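Local coordinates for protein activated BY transcription factor SSRB (PDB 2WNW) that belongs to glycoside hydrolase family 30 and combines a TIM barrel with a beta-sandwich domain, at residues I6-Y11 with R308-Y313; Y83-M88 with K289-E294; A107-G112 with A148-N153; D247-A252 with N263-H268; G371-Y376 with E394-V399. All coordinates share one frame; numbering follows the deposited sequence.

Contact 1: I6-Y11 with R308-Y313; sequences ISSDPY and RHWHTY
Pro10 sits over one face of the Trp310 indole, and the two side chains cross at about a right angle. Pro10 CG lies 4.0 Å from the centroid of the five-membered ring of Trp310, 28° off the ring normal. This is a CH-pi contact, shifted toward the rim. Pro10 CG is also 3.7 Å from Trp310 NE1, and Pro10 CD rests 3.9 Å from Trp310 CZ2. The other end of the indole meets Ser8, whose CB is 3.6 Å from Trp310 CH2 and comes in obliquely. The Trp310 side chain leaves the helix with CG anti to the backbone N (chi1 164°), which carries the ring out to the strand. All three touching residues are buried. They meet through carbon and ring atoms. The polar atoms find partners outside the two segments: Trp310 NE1 is hydrogen-bonded to the backbone O of Ser435, and Ser8 OG to His372 and to the backbone N of Leu16. The contact packs helix 305-322 of the barrel, which follows barrel strand 289-294, against strand 2-9 of the mixed sheet that holds the sandwich strands. Phe15 of strand 14-15 and His365 of helix 365-374 pack against both Pro10 and Trp310, and Ala437 of strand 437-442 also touches the indole.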
# COMPACT_ATOMS: atom_id res chain seq x y z
N ILE A 6 -14.25 -4.06 19.97
CA ILE A 6 -14.79 -2.73 20.19
C ILE A 6 -15.31 -2.27 18.83
O ILE A 6 -14.52 -2.05 17.91
CB ILE A 6 -13.71 -1.74 20.69
CG1 ILE A 6 -13.18 -2.18 22.06
CG2 ILE A 6 -14.30 -0.34 20.79
CD1 ILE A 6 -12.28 -3.38 22.02
N SER A 7 -16.63 -2.11 18.72
CA SER A 7 -17.24 -1.73 17.45
C SER A 7 -17.98 -0.40 17.45
O SER A 7 -18.70 -0.07 18.39
CB SER A 7 -18.20 -2.84 17.00
OG SER A 7 -17.56 -4.10 17.03
N SER A 8 -17.80 0.34 16.36
CA SER A 8 -18.47 1.62 16.18
C SER A 8 -19.31 1.57 14.90
O SER A 8 -18.88 1.02 13.88
CB SER A 8 -17.46 2.77 16.06
OG SER A 8 -16.83 3.03 17.30
N ASP A 9 -20.50 2.13 14.99
CA ASP A 9 -21.44 2.19 13.87
C ASP A 9 -21.87 3.65 13.86
O ASP A 9 -22.93 4.00 14.37
CB ASP A 9 -22.63 1.27 14.15
CG ASP A 9 -23.62 1.20 13.00
OD1 ASP A 9 -24.52 0.35 13.07
OD2 ASP A 9 -23.51 1.99 12.04
N PRO A 10 -21.04 4.53 13.28
CA PRO A 10 -21.34 5.96 13.21
C PRO A 10 -22.72 6.34 12.68
O PRO A 10 -23.36 7.24 13.23
CB PRO A 10 -20.19 6.52 12.36
CG PRO A 10 -19.75 5.34 11.53
CD PRO A 10 -19.80 4.22 12.53
N TYR A 11 -23.20 5.67 11.64
CA TYR A 11 -24.51 6.01 11.11
C TYR A 11 -25.63 5.78 12.13
O TYR A 11 -26.72 6.33 11.98
CB TYR A 11 -24.79 5.23 9.82
CG TYR A 11 -24.17 5.89 8.60
CD1 TYR A 11 -24.54 7.18 8.21
CD2 TYR A 11 -23.19 5.24 7.85
CE1 TYR A 11 -23.96 7.81 7.10
CE2 TYR A 11 -22.60 5.85 6.74
CZ TYR A 11 -22.99 7.13 6.37
OH TYR A 11 -22.41 7.73 5.27
N ARG A 308 -17.65 12.38 7.02
CA ARG A 308 -16.47 12.70 6.22
C ARG A 308 -15.25 12.89 7.11
O ARG A 308 -14.14 12.47 6.75
CB ARG A 308 -16.67 13.98 5.39
CG ARG A 308 -17.65 13.86 4.22
CD ARG A 308 -17.36 14.95 3.19
NE ARG A 308 -17.34 16.28 3.80
CZ ARG A 308 -18.43 16.97 4.10
NH1 ARG A 308 -19.62 16.46 3.85
NH2 ARG A 308 -18.35 18.17 4.67
N HIS A 309 -15.44 13.53 8.25
CA HIS A 309 -14.34 13.77 9.18
C HIS A 309 -13.87 12.45 9.78
O HIS A 309 -12.67 12.23 9.98
CB HIS A 309 -14.79 14.74 10.28
CG HIS A 309 -15.16 16.09 9.76
ND1 HIS A 309 -15.67 17.09 10.57
CD2 HIS A 309 -15.11 16.62 8.51
CE1 HIS A 309 -15.92 18.16 9.84
NE2 HIS A 309 -15.59 17.90 8.59
N TRP A 310 -14.83 11.58 10.06
CA TRP A 310 -14.57 10.25 10.60
C TRP A 310 -13.67 9.52 9.61
O TRP A 310 -12.63 8.96 9.98
CB TRP A 310 -15.92 9.54 10.77
CG TRP A 310 -15.92 8.04 10.95
CD1 TRP A 310 -16.16 7.10 9.99
CD2 TRP A 310 -15.81 7.33 12.19
NE1 TRP A 310 -16.22 5.85 10.55
CE2 TRP A 310 -16.00 5.96 11.90
CE3 TRP A 310 -15.56 7.71 13.52
CZ2 TRP A 310 -15.96 4.96 12.89
CZ3 TRP A 310 -15.52 6.72 14.51
CH2 TRP A 310 -15.72 5.36 14.18
N HIS A 311 -14.05 9.57 8.34
CA HIS A 311 -13.27 8.93 7.28
C HIS A 311 -11.87 9.51 7.16
O HIS A 311 -10.89 8.77 7.07
CB HIS A 311 -13.96 9.09 5.93
CG HIS A 311 -13.09 8.67 4.78
ND1 HIS A 311 -12.86 7.35 4.46
CD2 HIS A 311 -12.36 9.40 3.91
CE1 HIS A 311 -12.01 7.29 3.45
NE2 HIS A 311 -11.69 8.52 3.09
N THR A 312 -11.77 10.84 7.13
CA THR A 312 -10.46 11.48 6.99
C THR A 312 -9.46 11.01 8.04
O THR A 312 -8.33 10.66 7.71
CB THR A 312 -10.60 13.02 7.03
OG1 THR A 312 -11.37 13.44 5.90
CG2 THR A 312 -9.23 13.69 6.98
N TYR A 313 -9.87 11.00 9.30
CA TYR A 313 -8.98 10.57 10.37
C TYR A 313 -8.60 9.10 10.27
O TYR A 313 -7.41 8.76 10.30
CB TYR A 313 -9.61 10.84 11.75
CG TYR A 313 -9.32 12.22 12.30
CD1 TYR A 313 -10.08 13.33 11.91
CD2 TYR A 313 -8.26 12.43 13.19
CE1 TYR A 313 -9.78 14.61 12.39
CE2 TYR A 313 -7.96 13.70 13.67
CZ TYR A 313 -8.72 14.79 13.27
OH TYR A 313 -8.40 16.04 13.74

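Contact 2: Y83-M88 with K289-E294; sequences YTLARM and KLLFSE
A salt bridge joins Arg87 and Glu294 across the inside of the barrel. Arg87 NH1 donates to Glu294 OE1 at 3.1 Å, with an N-H...O angle of 152°. Arg87 NH2 makes a second salt bridge, to Asp239, and a hydrogen bond to Asn195, while NE is held by Ser142. These bonds fix the rotation of the guanidinium. Glu294 OE1 lies near the guanidinium plane and uses its anti lone pair. The guanidinium and carboxylate planes are 31° apart. Water 1 also lies in the guanidinium plane. It accepts from Arg87 NH1 at 2.8 Å and donates to Ser293 O at 2.8 Å. The Arg87 chain runs extended from CG to NE, with CG anti to the backbone N, and spans the gap between the strands. Glu294 OE2 is hydrogen-bonded to Tyr270 and to a glycerol, probably from the crystallisation liquor, and Ser293 OG to Asp239. Further out, Ser293 CB lies over one guanidinium face, and Arg87 CD is 3.5 Å from Ser293 O. Leu85 CD1 and Leu291 CD1 meet loosely at 4.5 Å. Strands 85-90 and 289-294 are not neighbours in the parallel barrel. The axes of their short segments approach to 8.3 Å at 48°, and their side chains meet in the barrel interior, beside strands 138-143 and 264-268.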
# COMPACT_ATOMS: atom_id res chain seq x y z
N TYR A 83 -3.83 9.48 26.04
CA TYR A 83 -2.90 10.17 25.15
C TYR A 83 -1.48 10.09 25.71
O TYR A 83 -1.25 10.38 26.89
CB TYR A 83 -3.31 11.63 24.95
CG TYR A 83 -4.24 11.86 23.77
CD1 TYR A 83 -4.54 13.16 23.34
CD2 TYR A 83 -4.78 10.80 23.05
CE1 TYR A 83 -5.35 13.39 22.23
CE2 TYR A 83 -5.60 11.01 21.93
CZ TYR A 83 -5.88 12.31 21.53
OH TYR A 83 -6.67 12.54 20.42
N THR A 84 -0.54 9.70 24.86
CA THR A 84 0.85 9.55 25.25
C THR A 84 1.81 10.49 24.53
O THR A 84 3.01 10.53 24.83
CB THR A 84 1.31 8.10 25.03
OG1 THR A 84 1.05 7.71 23.68
CG2 THR A 84 0.55 7.17 25.96
N LEU A 85 1.29 11.24 23.56
CA LEU A 85 2.09 12.20 22.81
C LEU A 85 1.38 13.55 22.77
O LEU A 85 0.18 13.63 23.04
CB LEU A 85 2.29 11.75 21.36
CG LEU A 85 3.01 10.44 21.02
CD1 LEU A 85 3.06 10.28 19.50
CD2 LEU A 85 4.42 10.46 21.60
N ALA A 86 2.12 14.59 22.42
CA ALA A 86 1.55 15.92 22.29
C ALA A 86 2.52 16.82 21.54
O ALA A 86 3.72 16.57 21.51
CB ALA A 86 1.24 16.51 23.67
N ARG A 87 1.97 17.87 20.93
CA ARG A 87 2.79 18.84 20.21
C ARG A 87 2.30 20.20 20.69
O ARG A 87 1.11 20.37 20.98
CB ARG A 87 2.60 18.70 18.70
CG ARG A 87 3.40 19.70 17.85
CD ARG A 87 3.64 19.13 16.45
NE ARG A 87 4.31 20.06 15.53
CZ ARG A 87 3.67 20.85 14.66
NH1 ARG A 87 2.34 20.84 14.58
NH2 ARG A 87 4.36 21.63 13.84
N MET A 88 3.22 21.14 20.82
CA MET A 88 2.88 22.49 21.27
C MET A 88 3.77 23.49 20.55
O MET A 88 4.86 23.16 20.10
CB MET A 88 3.05 22.59 22.78
CG MET A 88 4.39 22.09 23.30
SD MET A 88 4.27 21.71 25.05
CE MET A 88 5.98 21.30 25.43
N LYS A 289 12.77 8.03 12.23
CA LYS A 289 11.35 8.02 12.54
C LYS A 289 10.55 8.89 11.59
O LYS A 289 10.98 9.97 11.20
CB LYS A 289 11.13 8.48 13.98
CG LYS A 289 11.75 7.55 15.01
CD LYS A 289 11.39 7.94 16.44
CE LYS A 289 11.95 6.94 17.44
NZ LYS A 289 11.56 7.29 18.84
N LEU A 290 9.38 8.39 11.20
CA LEU A 290 8.48 9.10 10.29
C LEU A 290 7.21 9.37 11.08
O LEU A 290 6.28 8.57 11.11
CB LEU A 290 8.18 8.24 9.06
CG LEU A 290 9.44 7.79 8.30
CD1 LEU A 290 9.05 6.85 7.17
CD2 LEU A 290 10.18 9.01 7.76
N LEU A 291 7.19 10.53 11.73
CA LEU A 291 6.10 10.93 12.60
C LEU A 291 5.00 11.79 11.98
O LEU A 291 5.28 12.79 11.32
CB LEU A 291 6.70 11.68 13.79
CG LEU A 291 5.79 12.38 14.81
CD1 LEU A 291 5.04 11.34 15.62
CD2 LEU A 291 6.64 13.26 15.71
N PHE A 292 3.74 11.40 12.20
CA PHE A 292 2.62 12.20 11.72
C PHE A 292 2.47 13.23 12.83
O PHE A 292 2.08 12.89 13.95
CB PHE A 292 1.34 11.38 11.61
CG PHE A 292 0.13 12.22 11.28
CD1 PHE A 292 -0.05 12.73 10.00
CD2 PHE A 292 -0.77 12.57 12.28
CE1 PHE A 292 -1.12 13.59 9.72
CE2 PHE A 292 -1.85 13.43 12.01
CZ PHE A 292 -2.02 13.93 10.72
N SER A 293 2.77 14.49 12.53
CA SER A 293 2.72 15.53 13.56
C SER A 293 1.54 16.48 13.60
O SER A 293 1.37 17.20 14.58
CB SER A 293 4.00 16.36 13.49
OG SER A 293 4.09 17.01 12.24
N GLU A 294 0.73 16.52 12.55
CA GLU A 294 -0.41 17.43 12.56
C GLU A 294 -1.42 17.21 11.45
O GLU A 294 -1.06 16.95 10.30
CB GLU A 294 0.08 18.88 12.50
CG GLU A 294 -1.03 19.90 12.73
CD GLU A 294 -0.73 21.24 12.11
OE1 GLU A 294 0.31 21.84 12.44
OE2 GLU A 294 -1.55 21.71 11.28
O HOH W 1 0.31 19.38 15.88

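Contact 3: A107-G112 with A148-N153; sequences ADLQQG and AFMKTN
The Phe149 ring meets Leu109 at its edge: Leu109 CD2 lies near the ring plane, 4.1 Å from Phe149 CE2. One face of the same ring is covered by Met150 CG, 3.9 Å above the plane and offset toward the rim. The ring is thus touched by its own chain neighbour on a face and by the helix residue at its edge. Phe149 CG stands between the backbone N and the carbonyl carbon (chi1 74°), and this turn of the side chain sends the ring toward helix 106-110. Leu109 uses a single methyl for both of its partners. Its CD2 is also 4.0 Å from Met150 CE, the end of a thioether chain extended beyond CG. The first bond of the Met150 side chain runs alongside the contact, and its methyl end comes nearer to the helix. Leu109 and Met150 cross at about a right angle, while Leu109 meets Phe149 at a slant. The contact is wholly apolar and small, and only Met150 among its three residues is buried. Just past Leu109 the helix ends in a Schellman motif. Gly112 has positive phi there, and its N bonds to Leu109 O at 2.9 Å. The other segment holds a 3-10 turn, residues 148-150, in the loop between strand 138-143 and helix 167-183. Its Phe149 O and Met150 backbone are bonded to Arg163 further along that loop. Val103 touches both Leu109 and Phe149. Asp169 of helix 167-183 packs against Leu109 and Met150, and Ile173 adds to the Met150 side, so the short helix 106-110 is set against this loop and the start of helix 167-183.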
# COMPACT_ATOMS: atom_id res chain seq x y z
N ALA A 107 17.03 45.16 21.70
CA ALA A 107 17.46 45.71 22.98
C ALA A 107 17.14 44.75 24.12
O ALA A 107 18.00 44.44 24.94
CB ALA A 107 16.80 47.06 23.22
N ASP A 108 15.90 44.26 24.17
CA ASP A 108 15.51 43.33 25.22
C ASP A 108 16.34 42.06 25.11
O ASP A 108 16.71 41.45 26.11
CB ASP A 108 14.01 43.00 25.13
CG ASP A 108 13.13 44.19 25.45
OD1 ASP A 108 13.61 45.13 26.11
OD2 ASP A 108 11.94 44.18 25.07
N LEU A 109 16.63 41.65 23.87
CA LEU A 109 17.43 40.45 23.64
C LEU A 109 18.81 40.65 24.25
O LEU A 109 19.29 39.83 25.03
CB LEU A 109 17.58 40.19 22.14
CG LEU A 109 18.53 39.05 21.76
CD1 LEU A 109 17.97 37.73 22.28
CD2 LEU A 109 18.71 38.99 20.26
N GLN A 110 19.45 41.76 23.89
CA GLN A 110 20.77 42.09 24.40
C GLN A 110 20.82 42.16 25.93
O GLN A 110 21.82 41.77 26.54
CB GLN A 110 21.23 43.42 23.81
CG GLN A 110 21.68 43.32 22.36
CD GLN A 110 21.71 44.67 21.66
OE1 GLN A 110 22.18 45.66 22.22
NE2 GLN A 110 21.22 44.70 20.42
N GLN A 111 19.74 42.64 26.53
CA GLN A 111 19.67 42.78 27.98
C GLN A 111 19.13 41.52 28.65
O GLN A 111 18.91 41.50 29.86
CB GLN A 111 18.80 43.99 28.32
CG GLN A 111 19.28 45.25 27.61
CD GLN A 111 18.35 46.43 27.78
OE1 GLN A 111 18.46 47.43 27.06
NE2 GLN A 111 17.42 46.34 28.72
N GLY A 112 18.93 40.48 27.85
CA GLY A 112 18.44 39.21 28.37
C GLY A 112 17.05 39.23 28.98
O GLY A 112 16.76 38.44 29.88
N ALA A 148 9.57 38.75 15.30
CA ALA A 148 9.55 39.58 14.10
C ALA A 148 10.89 40.23 13.74
O ALA A 148 11.32 40.16 12.59
CB ALA A 148 8.47 40.66 14.23
N PHE A 149 11.55 40.87 14.71
CA PHE A 149 12.81 41.54 14.43
C PHE A 149 13.94 40.62 13.98
O PHE A 149 14.96 41.10 13.47
CB PHE A 149 13.27 42.39 15.62
CG PHE A 149 13.81 41.59 16.78
CD1 PHE A 149 12.95 40.97 17.68
CD2 PHE A 149 15.19 41.48 16.98
CE1 PHE A 149 13.45 40.26 18.78
CE2 PHE A 149 15.69 40.77 18.07
CZ PHE A 149 14.82 40.16 18.97
N MET A 150 13.77 39.31 14.15
CA MET A 150 14.79 38.36 13.73
C MET A 150 14.57 37.87 12.30
O MET A 150 15.35 37.05 11.80
CB MET A 150 14.81 37.15 14.67
CG MET A 150 15.32 37.43 16.07
SD MET A 150 15.69 35.90 16.96
CE MET A 150 15.98 36.53 18.60
N LYS A 151 13.53 38.37 11.65
CA LYS A 151 13.20 37.95 10.30
C LYS A 151 13.42 39.01 9.22
O LYS A 151 13.45 40.21 9.49
CB LYS A 151 11.74 37.48 10.26
CG LYS A 151 11.42 36.43 11.32
CD LYS A 151 9.94 36.11 11.37
CE LYS A 151 9.45 35.47 10.08
NZ LYS A 151 7.97 35.31 10.11
N THR A 152 13.57 38.54 7.99
CA THR A 152 13.80 39.41 6.84
C THR A 152 12.61 40.31 6.53
O THR A 152 12.77 41.36 5.90
CB THR A 152 14.11 38.57 5.58
OG1 THR A 152 13.06 37.62 5.37
CG2 THR A 152 15.42 37.84 5.74
N ASN A 153 11.42 39.91 6.97
CA ASN A 153 10.21 40.69 6.72
C ASN A 153 9.69 41.44 7.95
O ASN A 153 8.64 42.08 7.90
CB ASN A 153 9.11 39.78 6.17
CG ASN A 153 8.62 38.77 7.19
OD1 ASN A 153 9.38 38.32 8.04
ND2 ASN A 153 7.35 38.39 7.09

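Contact 4: D247-A252 with N263-H268; sequences DWAELA and NGLAFH
Helix 245-252 passes beside strand 264-268, with the CA atoms of Ala249 and Leu265 nearest at 7.6 Å. It lies in the beta-alpha-beta crossover between the parallel neighbouring strands 234-239 and 264-268. Leu265 fills the space between helix and strand. Its CD2 is 3.7 Å from Ala249 CB and 4.0 Å from Ala249 CA, so this methyl rests against the helix backbone itself. The small alanine is consistent with so close an approach. Leu265 has CG anti to its carbonyl carbon (chi1 -61°), and its CB is directed toward the helix. The same CD2 reaches the edge of the Trp248 indole, near the ring plane, 4.5 Å from Trp248 CD1. This is a loose touch. Trp248 NE1 is hydrogen-bonded to Glu213 of helix 210-227, and the indole also meets the ring of Trp238. Leu265 packs in addition on Ile237 of strand 234-239 and on Phe253. Asp247 and Glu250 of the helix form salt bridges with Arg39 of the second subunit. One segment therefore has two kinds of chemistry. The side toward strand 264-268 is apolar, and across this contact a single leucine branch does the touching, whereas charged side chains of the helix serve the subunit interface.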
# COMPACT_ATOMS: atom_id res chain seq x y z
N ASP A 247 11.53 13.93 -1.57
CA ASP A 247 12.43 14.94 -2.12
C ASP A 247 13.26 15.62 -1.03
O ASP A 247 14.47 15.80 -1.17
CB ASP A 247 11.66 16.01 -2.90
CG ASP A 247 10.94 15.46 -4.12
OD1 ASP A 247 11.53 14.62 -4.84
OD2 ASP A 247 9.79 15.88 -4.38
N TRP A 248 12.59 16.01 0.05
CA TRP A 248 13.25 16.69 1.17
C TRP A 248 14.21 15.78 1.91
O TRP A 248 15.34 16.15 2.20
CB TRP A 248 12.18 17.21 2.13
CG TRP A 248 12.67 18.25 3.09
CD1 TRP A 248 13.04 18.05 4.39
CD2 TRP A 248 12.73 19.65 2.86
NE1 TRP A 248 13.32 19.26 4.99
CE2 TRP A 248 13.14 20.26 4.07
CE3 TRP A 248 12.48 20.47 1.75
CZ2 TRP A 248 13.30 21.64 4.20
CZ3 TRP A 248 12.64 21.85 1.88
CH2 TRP A 248 13.04 22.42 3.09
N ALA A 249 13.74 14.57 2.22
CA ALA A 249 14.57 13.60 2.94
C ALA A 249 15.85 13.31 2.16
O ALA A 249 16.93 13.25 2.73
CB ALA A 249 13.77 12.31 3.17
N GLU A 250 15.71 13.13 0.85
CA GLU A 250 16.85 12.83 -0.01
C GLU A 250 17.93 13.90 0.10
O GLU A 250 19.11 13.59 0.25
CB GLU A 250 16.38 12.72 -1.47
CG GLU A 250 17.38 12.09 -2.42
CD GLU A 250 16.81 11.94 -3.82
OE1 GLU A 250 15.57 11.80 -3.94
OE2 GLU A 250 17.59 11.95 -4.79
N LEU A 251 17.51 15.16 0.01
CA LEU A 251 18.44 16.28 0.10
C LEU A 251 19.02 16.42 1.50
O LEU A 251 20.21 16.66 1.66
CB LEU A 251 17.72 17.58 -0.28
CG LEU A 251 17.61 17.93 -1.77
CD1 LEU A 251 17.48 16.68 -2.61
CD2 LEU A 251 16.43 18.85 -1.98
N ALA A 252 18.17 16.26 2.51
CA ALA A 252 18.60 16.40 3.89
C ALA A 252 19.62 15.36 4.36
O ALA A 252 20.67 15.71 4.91
CB ALA A 252 17.38 16.38 4.81
N ASN A 263 16.80 12.91 13.94
CA ASN A 263 16.09 11.66 14.23
C ASN A 263 15.06 11.20 13.21
O ASN A 263 14.73 10.02 13.14
CB ASN A 263 15.41 11.75 15.60
CG ASN A 263 16.37 12.11 16.72
OD1 ASN A 263 16.82 13.25 16.83
ND2 ASN A 263 16.69 11.13 17.56
N GLY A 264 14.54 12.13 12.41
CA GLY A 264 13.56 11.73 11.43
C GLY A 264 12.80 12.89 10.83
O GLY A 264 13.24 14.04 10.91
N LEU A 265 11.66 12.59 10.21
CA LEU A 265 10.86 13.64 9.60
C LEU A 265 9.45 13.61 10.13
O LEU A 265 8.91 12.54 10.42
CB LEU A 265 10.81 13.49 8.08
CG LEU A 265 12.12 13.56 7.28
CD1 LEU A 265 12.79 12.19 7.27
CD2 LEU A 265 11.81 14.00 5.86
N ALA A 266 8.86 14.79 10.29
CA ALA A 266 7.49 14.89 10.75
C ALA A 266 6.69 15.26 9.51
O ALA A 266 7.22 15.88 8.60
CB ALA A 266 7.37 15.98 11.80
N PHE A 267 5.41 14.88 9.46
CA PHE A 267 4.61 15.23 8.30
C PHE A 267 3.14 15.46 8.65
O PHE A 267 2.66 15.03 9.70
CB PHE A 267 4.73 14.16 7.21
CG PHE A 267 4.40 12.77 7.67
CD1 PHE A 267 5.40 11.90 8.08
CD2 PHE A 267 3.08 12.33 7.70
CE1 PHE A 267 5.10 10.60 8.51
CE2 PHE A 267 2.76 11.03 8.13
CZ PHE A 267 3.78 10.18 8.54
N HIS A 268 2.45 16.16 7.75
CA HIS A 268 1.04 16.49 7.91
C HIS A 268 0.25 15.82 6.79
O HIS A 268 0.83 15.18 5.91
CB HIS A 268 0.86 18.01 7.85
CG HIS A 268 1.73 18.77 8.82
ND1 HIS A 268 1.85 20.14 8.79
CD2 HIS A 268 2.52 18.34 9.83
CE1 HIS A 268 2.68 20.53 9.74
NE2 HIS A 268 3.10 19.45 10.39

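Contact 5: G371-Y376 with E394-V399; sequences GHFCRY and EEVGFV
Phe373 has the most surface buried here, and it reaches both Val396 and Phe398 with one side of its ring. Phe373 CE2 is 3.7 Å from Phe398 CZ, and Phe373 CD2 is 3.8 Å from Phe398 CE2. The two rings meet rim to rim. Their planes stand at 82° and their centroids are 6.0 Å apart, but neither ring lies over the face of the other, so this is not a T-shaped stack. Val396 approaches from an oblique direction. Its CG1 is 3.7 Å from Phe373 CE2 and 3.9 Å from Phe373 CZ. That methyl sits between the backbone N and the carbonyl carbon of Val396 (chi1 64°). The Val396 and Phe373 side chains cross at about a right angle. Phe398 is two residues further along the strand, and the CB atoms of both strand residues are directed toward the helix. The first bond of the Phe373 side chain runs alongside the strand, and only the far end of the ring comes near it. All three residues are buried, and the contact is purely apolar. It joins helix 365-374 of the barrel part to strand 393-399 of the beta-sandwich domain. Helix 305-322 completes the packing: its Met317 and Ile318 touch Phe373, Lys322 touches Val396, and Phe321 makes an edge-to-face pair with Phe398. Val408 of strand 405-411 also packs on Phe373.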
# COMPACT_ATOMS: atom_id res chain seq x y z
N GLY A 371 -9.91 7.19 18.90
CA GLY A 371 -10.03 6.23 19.99
C GLY A 371 -9.84 4.77 19.61
O GLY A 371 -9.33 3.99 20.42
N HIS A 372 -10.24 4.39 18.40
CA HIS A 372 -10.08 3.01 17.98
C HIS A 372 -8.60 2.62 18.00
O HIS A 372 -8.27 1.43 18.04
CB HIS A 372 -10.68 2.79 16.58
CG HIS A 372 -12.13 2.42 16.61
ND1 HIS A 372 -12.55 1.13 16.85
CD2 HIS A 372 -13.25 3.17 16.52
CE1 HIS A 372 -13.88 1.11 16.91
NE2 HIS A 372 -14.32 2.34 16.71
N PHE A 373 -7.73 3.63 17.99
CA PHE A 373 -6.29 3.42 18.04
C PHE A 373 -5.69 3.68 19.43
O PHE A 373 -5.20 2.77 20.10
CB PHE A 373 -5.54 4.36 17.08
CG PHE A 373 -5.56 3.93 15.64
CD1 PHE A 373 -6.62 4.27 14.81
CD2 PHE A 373 -4.49 3.22 15.11
CE1 PHE A 373 -6.61 3.91 13.46
CE2 PHE A 373 -4.47 2.86 13.76
CZ PHE A 373 -5.53 3.21 12.94
N CYS A 374 -5.74 4.95 19.85
CA CYS A 374 -5.13 5.39 21.10
C CYS A 374 -5.56 4.74 22.40
O CYS A 374 -4.76 4.67 23.34
CB CYS A 374 -5.26 6.92 21.22
SG CYS A 374 -6.91 7.52 21.63
N ARG A 375 -6.79 4.26 22.48
CA ARG A 375 -7.26 3.63 23.71
C ARG A 375 -6.67 2.24 23.92
O ARG A 375 -6.65 1.72 25.04
CB ARG A 375 -8.79 3.52 23.71
CG ARG A 375 -9.50 4.87 23.62
CD ARG A 375 -10.99 4.69 23.35
NE ARG A 375 -11.74 4.30 24.54
CZ ARG A 375 -12.10 5.13 25.51
NH1 ARG A 375 -11.78 6.42 25.44
NH2 ARG A 375 -12.79 4.69 26.55
N TYR A 376 -6.16 1.64 22.85
CA TYR A 376 -5.64 0.27 22.94
C TYR A 376 -4.19 0.02 22.57
O TYR A 376 -3.61 -0.98 23.00
CB TYR A 376 -6.54 -0.63 22.09
CG TYR A 376 -8.00 -0.31 22.28
CD1 TYR A 376 -8.66 -0.63 23.48
CD2 TYR A 376 -8.71 0.40 21.32
CE1 TYR A 376 -9.97 -0.23 23.70
CE2 TYR A 376 -10.02 0.80 21.53
CZ TYR A 376 -10.65 0.49 22.72
OH TYR A 376 -11.93 0.93 22.95
N GLU A 394 -10.18 -1.27 5.11
CA GLU A 394 -8.89 -0.75 5.56
C GLU A 394 -8.54 -1.36 6.91
O GLU A 394 -9.39 -1.47 7.79
CB GLU A 394 -8.95 0.78 5.66
CG GLU A 394 -9.24 1.46 4.32
CD GLU A 394 -9.24 2.97 4.42
OE1 GLU A 394 -8.54 3.52 5.29
OE2 GLU A 394 -9.94 3.62 3.62
N GLU A 395 -7.28 -1.75 7.07
CA GLU A 395 -6.87 -2.37 8.31
C GLU A 395 -5.38 -2.24 8.61
O GLU A 395 -4.56 -2.15 7.71
CB GLU A 395 -7.24 -3.85 8.28
CG GLU A 395 -6.62 -4.65 7.11
CD GLU A 395 -5.15 -4.97 7.33
OE1 GLU A 395 -4.75 -5.17 8.49
OE2 GLU A 395 -4.39 -5.05 6.33
N VAL A 396 -5.06 -2.25 9.90
CA VAL A 396 -3.67 -2.19 10.35
C VAL A 396 -3.63 -2.80 11.75
O VAL A 396 -4.52 -2.56 12.56
CB VAL A 396 -3.11 -0.75 10.37
CG1 VAL A 396 -3.86 0.11 11.37
CG2 VAL A 396 -1.62 -0.78 10.69
N GLY A 397 -2.61 -3.61 12.01
CA GLY A 397 -2.51 -4.25 13.31
C GLY A 397 -1.22 -3.92 14.03
O GLY A 397 -0.23 -3.52 13.41
N PHE A 398 -1.23 -4.09 15.35
CA PHE A 398 -0.08 -3.81 16.19
C PHE A 398 0.08 -4.92 17.23
O PHE A 398 -0.85 -5.67 17.49
CB PHE A 398 -0.29 -2.51 16.98
CG PHE A 398 -0.67 -1.32 16.15
CD1 PHE A 398 0.28 -0.37 15.80
CD2 PHE A 398 -1.99 -1.12 15.77
CE1 PHE A 398 -0.08 0.78 15.09
CE2 PHE A 398 -2.37 0.02 15.06
CZ PHE A 398 -1.41 0.97 14.72
N VAL A 399 1.26 -4.99 17.82
CA VAL A 399 1.53 -5.94 18.89
C VAL A 399 2.12 -5.07 19.99
O VAL A 399 3.21 -4.52 19.84
CB VAL A 399 2.55 -7.02 18.50
CG1 VAL A 399 2.79 -7.94 19.71
CG2 VAL A 399 2.04 -7.84 17.33

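Overall arrangement
Contacts 1, 2, 4 and 5 are buried, while contact 3 is partly buried and its centre is about 31 Å from the centre of the chain. Contact 2, whose centre is about 4 Å from the centre of the chain, is the polar one, with a salt bridge and a water; the others are apolar packing. Contacts 2 and 4 share the barrel sheet, since strands 289-294 and 264-268 are neighbours in it, but one points into the barrel and the other to an outer helix. Contacts 1 and 5 both tie helices of the barrel part to the mixed sheet. They touch each other. Contact 3 lies on the opposite side of the chain's centre from both.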